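Local structure of type II restriction enzyme BsoBI (Geobacillus stearothermophilus, 1DC1) at residues L49-L62 with L103-I115. The protein recognises the degenerate double-stranded DNA sequence 5'-CYCGRG-3' as a homodimer and cleaves it after the first C. Numbering follows the deposited sequence.
Sequences LKVAASVAKTPKDL and LEPAGEEFIDELI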
loop_
_atom_site.group_PDB
_atom_site.type_symbol
_atom_site.label_atom_id
_atom_site.label_comp_id
_atom_site.label_asym_id
_atom_site.label_seq_id
_atom_site.Cartn_x
_atom_site.Cartn_y
_atom_site.Cartn_z
ATOM N N LEU D 49 9.425 -23.404 -16.470
ATOM C CA LEU D 49 8.516 -22.943 -17.535
ATOM C C LEU D 49 9.242 -22.965 -18.867
ATOM O O LEU D 49 8.677 -23.374 -19.858
ATOM C CB LEU D 49 7.976 -21.507 -17.298
ATOM C CG LEU D 49 7.092 -20.814 -18.394
ATOM C CD1 LEU D 49 5.730 -21.536 -18.631
ATOM C CD2 LEU D 49 6.862 -19.349 -17.982
ATOM N N LYS D 50 10.488 -22.534 -18.901
ATOM C CA LYS D 50 11.195 -22.549 -20.161
ATOM C C LYS D 50 11.347 -23.991 -20.711
ATOM O O LYS D 50 11.216 -24.220 -21.925
ATOM C CB LYS D 50 12.580 -21.904 -20.014
ATOM C CG LYS D 50 13.318 -21.735 -21.334
ATOM C CD LYS D 50 14.625 -21.065 -21.119
ATOM C CE LYS D 50 15.406 -20.880 -22.423
ATOM N NZ LYS D 50 16.402 -19.778 -22.264
ATOM N N VAL D 51 11.633 -24.946 -19.832
ATOM C CA VAL D 51 11.790 -26.327 -20.254
ATOM C C VAL D 51 10.460 -26.790 -20.854
ATOM O O VAL D 51 10.436 -27.380 -21.931
ATOM C CB VAL D 51 12.160 -27.239 -19.055
ATOM C CG1 VAL D 51 11.910 -28.702 -19.439
ATOM C CG2 VAL D 51 13.618 -26.991 -18.622
ATOM N N ALA D 52 9.354 -26.501 -20.183
ATOM C CA ALA D 52 8.033 -26.914 -20.664
ATOM C C ALA D 52 7.611 -26.212 -21.938
ATOM O O ALA D 52 7.110 -26.825 -22.863
ATOM C CB ALA D 52 7.000 -26.645 -19.591
ATOM N N ALA D 53 7.830 -24.914 -21.982
ATOM C CA ALA D 53 7.428 -24.136 -23.118
ATOM C C ALA D 53 8.264 -24.390 -24.336
ATOM O O ALA D 53 7.792 -24.185 -25.465
ATOM C CB ALA D 53 7.484 -22.671 -22.782
ATOM N N SER D 54 9.509 -24.811 -24.123
ATOM C CA SER D 54 10.413 -25.017 -25.236
ATOM C C SER D 54 10.011 -26.091 -26.248
ATOM O O SER D 54 10.565 -26.124 -27.368
ATOM C CB SER D 54 11.819 -25.233 -24.726
ATOM O OG SER D 54 12.374 -23.996 -24.309
ATOM N N VAL D 55 9.056 -26.958 -25.887
ATOM C CA VAL D 55 8.598 -27.945 -26.863
ATOM C C VAL D 55 7.722 -27.278 -27.967
ATOM O O VAL D 55 7.569 -27.858 -29.037
ATOM C CB VAL D 55 7.887 -29.154 -26.213
ATOM C CG1 VAL D 55 8.627 -29.563 -24.943
ATOM C CG2 VAL D 55 6.472 -28.833 -25.946
ATOM N N ALA D 56 7.193 -26.061 -27.731
ATOM C CA ALA D 56 6.403 -25.341 -28.734
ATOM C C ALA D 56 7.405 -24.809 -29.740
ATOM O O ALA D 56 8.427 -24.221 -29.376
ATOM C CB ALA D 56 5.655 -24.204 -28.102
ATOM N N LYS D 57 7.138 -25.017 -31.022
ATOM C CA LYS D 57 8.073 -24.539 -32.004
ATOM C C LYS D 57 7.623 -23.182 -32.455
ATOM O O LYS D 57 8.405 -22.437 -33.022
ATOM C CB LYS D 57 8.179 -25.535 -33.159
ATOM C CG LYS D 57 8.960 -26.848 -32.838
ATOM C CD LYS D 57 9.410 -26.949 -31.375
ATOM C CE LYS D 57 10.930 -27.000 -31.218
ATOM N NZ LYS D 57 11.585 -25.662 -31.399
ATOM N N THR D 58 6.368 -22.846 -32.173
ATOM C CA THR D 58 5.822 -21.538 -32.546
ATOM C C THR D 58 4.989 -20.989 -31.412
ATOM O O THR D 58 4.491 -21.747 -30.607
ATOM C CB THR D 58 4.892 -21.621 -33.794
ATOM O OG1 THR D 58 3.638 -22.206 -33.418
ATOM C CG2 THR D 58 5.542 -22.459 -34.896
ATOM N N PRO D 59 4.873 -19.662 -31.318
ATOM C CA PRO D 59 4.056 -19.094 -30.241
ATOM C C PRO D 59 2.675 -19.715 -30.168
ATOM O O PRO D 59 2.202 -20.012 -29.082
ATOM C CB PRO D 59 4.013 -17.606 -30.572
ATOM C CG PRO D 59 5.278 -17.360 -31.302
ATOM C CD PRO D 59 5.564 -18.625 -32.099
ATOM N N LYS D 60 2.025 -19.950 -31.305
ATOM C CA LYS D 60 0.673 -20.507 -31.251
ATOM C C LYS D 60 0.662 -21.885 -30.697
ATOM O O LYS D 60 -0.337 -22.334 -30.154
ATOM C CB LYS D 60 0.015 -20.494 -32.624
ATOM C CG LYS D 60 -0.601 -19.150 -32.900
ATOM C CD LYS D 60 -1.247 -19.097 -34.269
ATOM C CE LYS D 60 -0.908 -17.803 -35.031
ATOM N NZ LYS D 60 0.000 -18.013 -36.245
ATOM N N ASP D 61 1.794 -22.565 -30.808
ATOM C CA ASP D 61 1.880 -23.919 -30.287
ATOM C C ASP D 61 1.781 -23.943 -28.762
ATOM O O ASP D 61 1.387 -24.958 -28.182
ATOM C CB ASP D 61 3.193 -24.579 -30.733
ATOM C CG ASP D 61 3.171 -25.052 -32.190
ATOM O OD1 ASP D 61 2.063 -25.239 -32.759
ATOM O OD2 ASP D 61 4.282 -25.232 -32.747
ATOM N N LEU D 62 2.123 -22.824 -28.123
ATOM C CA LEU D 62 2.087 -22.716 -26.653
ATOM C C LEU D 62 0.658 -22.931 -26.124
ATOM O O LEU D 62 0.477 -23.370 -24.982
ATOM C CB LEU D 62 2.668 -21.334 -26.196
ATOM C CG LEU D 62 4.134 -20.974 -26.593
ATOM C CD1 LEU D 62 4.432 -19.499 -26.412
ATOM C CD2 LEU D 62 5.093 -21.815 -25.755
ATOM N N LEU D 103 4.957 -12.309 -28.458
ATOM C CA LEU D 103 5.689 -13.500 -28.807
ATOM C C LEU D 103 5.939 -13.632 -30.277
ATOM O O LEU D 103 7.048 -13.915 -30.671
ATOM C CB LEU D 103 5.013 -14.746 -28.224
ATOM C CG LEU D 103 4.738 -14.716 -26.691
ATOM C CD1 LEU D 103 4.283 -16.084 -26.203
ATOM C CD2 LEU D 103 5.981 -14.261 -25.913
ATOM N N GLU D 104 4.937 -13.409 -31.106
ATOM C CA GLU D 104 5.182 -13.518 -32.546
ATOM C C GLU D 104 6.202 -12.457 -32.958
ATOM O O GLU D 104 7.147 -12.724 -33.684
ATOM C CB GLU D 104 3.861 -13.424 -33.244
ATOM C CG GLU D 104 2.951 -14.422 -32.618
ATOM C CD GLU D 104 1.737 -14.749 -33.416
ATOM O OE1 GLU D 104 1.061 -13.803 -33.864
ATOM O OE2 GLU D 104 1.472 -15.968 -33.572
ATOM N N PRO D 105 6.009 -11.220 -32.515
ATOM C CA PRO D 105 6.991 -10.193 -32.860
ATOM C C PRO D 105 8.449 -10.502 -32.416
ATOM O O PRO D 105 9.394 -9.980 -33.023
ATOM C CB PRO D 105 6.443 -8.926 -32.164
ATOM C CG PRO D 105 4.962 -9.164 -32.132
ATOM C CD PRO D 105 4.824 -10.652 -31.849
ATOM N N ALA D 106 8.629 -11.295 -31.344
ATOM C CA ALA D 106 9.972 -11.644 -30.849
ATOM C C ALA D 106 10.616 -12.704 -31.750
ATOM O O ALA D 106 11.804 -13.056 -31.601
ATOM C CB ALA D 106 9.910 -12.154 -29.415
ATOM N N GLY D 107 9.795 -13.232 -32.656
ATOM C CA GLY D 107 10.253 -14.203 -33.635
ATOM C C GLY D 107 11.039 -15.358 -33.067
ATOM O O GLY D 107 10.496 -16.154 -32.325
ATOM N N GLU D 108 12.312 -15.461 -33.415
ATOM C CA GLU D 108 13.130 -16.570 -32.903
ATOM C C GLU D 108 13.336 -16.480 -31.398
ATOM O O GLU D 108 13.678 -17.466 -30.779
ATOM C CB GLU D 108 14.535 -16.607 -33.553
ATOM C CG GLU D 108 14.602 -17.094 -34.976
ATOM C CD GLU D 108 15.816 -16.528 -35.733
ATOM O OE1 GLU D 108 16.957 -16.955 -35.452
ATOM O OE2 GLU D 108 15.627 -15.646 -36.613
ATOM N N GLU D 109 13.176 -15.292 -30.828
ATOM C CA GLU D 109 13.379 -15.121 -29.387
ATOM C C GLU D 109 12.089 -15.204 -28.593
ATOM O O GLU D 109 12.019 -14.707 -27.477
ATOM C CB GLU D 109 14.027 -13.772 -29.122
ATOM C CG GLU D 109 15.157 -13.466 -30.057
ATOM C CD GLU D 109 16.202 -14.547 -30.030
ATOM O OE1 GLU D 109 16.682 -14.838 -28.921
ATOM O OE2 GLU D 109 16.533 -15.108 -31.105
ATOM N N PHE D 110 11.071 -15.837 -29.156
ATOM C CA PHE D 110 9.781 -15.935 -28.467
ATOM C C PHE D 110 9.754 -16.678 -27.093
ATOM O O PHE D 110 8.954 -16.296 -26.210
ATOM C CB PHE D 110 8.688 -16.504 -29.413
ATOM C CG PHE D 110 8.559 -18.028 -29.435
ATOM C CD1 PHE D 110 9.216 -18.786 -30.401
ATOM C CD2 PHE D 110 7.690 -18.687 -28.575
ATOM C CE1 PHE D 110 9.001 -20.158 -30.502
ATOM C CE2 PHE D 110 7.472 -20.051 -28.673
ATOM C CZ PHE D 110 8.128 -20.790 -29.636
ATOM N N ILE D 111 10.608 -17.697 -26.887
ATOM C CA ILE D 111 10.597 -18.405 -25.595
ATOM C C ILE D 111 11.126 -17.460 -24.522
ATOM O O ILE D 111 10.473 -17.263 -23.506
ATOM C CB ILE D 111 11.459 -19.738 -25.592
ATOM C CG1 ILE D 111 10.837 -20.805 -26.529
ATOM C CG2 ILE D 111 11.558 -20.292 -24.147
ATOM C CD1 ILE D 111 9.372 -21.187 -26.183
ATOM N N ASP D 112 12.273 -16.832 -24.743
ATOM C CA ASP D 112 12.750 -15.926 -23.706
ATOM C C ASP D 112 11.809 -14.731 -23.572
ATOM O O ASP D 112 11.694 -14.199 -22.488
ATOM C CB ASP D 112 14.177 -15.457 -23.968
ATOM C CG ASP D 112 15.238 -16.444 -23.478
ATOM O OD1 ASP D 112 14.942 -17.483 -22.840
ATOM O OD2 ASP D 112 16.398 -16.158 -23.755
ATOM N N GLU D 113 11.160 -14.291 -24.657
ATOM C CA GLU D 113 10.186 -13.198 -24.549
ATOM C C GLU D 113 9.146 -13.630 -23.473
ATOM O O GLU D 113 8.795 -12.858 -22.574
ATOM C CB GLU D 113 9.466 -12.941 -25.893
ATOM C CG GLU D 113 8.494 -11.739 -25.848
ATOM C CD GLU D 113 9.199 -10.378 -25.648
ATOM O OE1 GLU D 113 10.411 -10.286 -25.939
ATOM O OE2 GLU D 113 8.556 -9.379 -25.211
ATOM N N LEU D 114 8.664 -14.862 -23.566
ATOM C CA LEU D 114 7.681 -15.388 -22.618
ATOM C C LEU D 114 8.221 -15.453 -21.192
ATOM O O LEU D 114 7.566 -14.999 -20.231
ATOM C CB LEU D 114 7.274 -16.800 -23.033
ATOM C CG LEU D 114 6.352 -17.568 -22.076
ATOM C CD1 LEU D 114 5.102 -16.735 -21.694
ATOM C CD2 LEU D 114 5.950 -18.880 -22.787
ATOM N N ILE D 115 9.411 -16.055 -21.051
ATOM C CA ILE D 115 10.053 -16.208 -19.727
ATOM C C ILE D 115 10.344 -14.848 -19.062
ATOM O O ILE D 115 10.117 -14.690 -17.875
ATOM C CB ILE D 115 11.409 -17.057 -19.775
ATOM C CG1 ILE D 115 11.210 -18.430 -20.488
ATOM C CG2 ILE D 115 11.895 -17.288 -18.372
ATOM C CD1 ILE D 115 9.985 -19.225 -20.080
HETATM O O HOH W 1 2.825 -18.755 -34.034
#
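Pro59 CD sits over one face of the Phe110 ring, a CH-pi contact 3.9 Å from the centroid and 3° off the ring normal. Ile111 CG1 lies over the opposite face, offset toward the rim. Gly107 O lies at the edge in the ring plane. Also at the edge are Ala56 O, 3.5 Å from Phe110 CZ, and Leu62 CD1. Phe110 CG stands between its own backbone N and carbonyl carbon (chi1 89°), which lays the ring against the Ala56-Pro59 backbone, with CE1 3.4 Å from Lys57 O. With an alanine here, Pro59 CD and Leu62 CD1 would probably lose the surface they pack on, opening a gap beside this loop. Leu62 CD1 also presses on Leu103 CD1, a tight 3.4 Å pair. The end of helix 21-53 and the start of helix 110-152 run roughly antiparallel. Ile115 CD1 packs on Leu49 CG, and Ile111 CG2 on Lys50 CG. The extended Lys50 chain brings NZ to the syn lone pair of Asp112 OD1, a 2.8 Å salt bridge. The contact lies far out on the helical arm, its nearest atom about 14 Å from the DNA. Its chemistry implies an apolar join, with one close salt bridge at one margin and a long Lys60-Glu104 ion pair with a bridging water at the other.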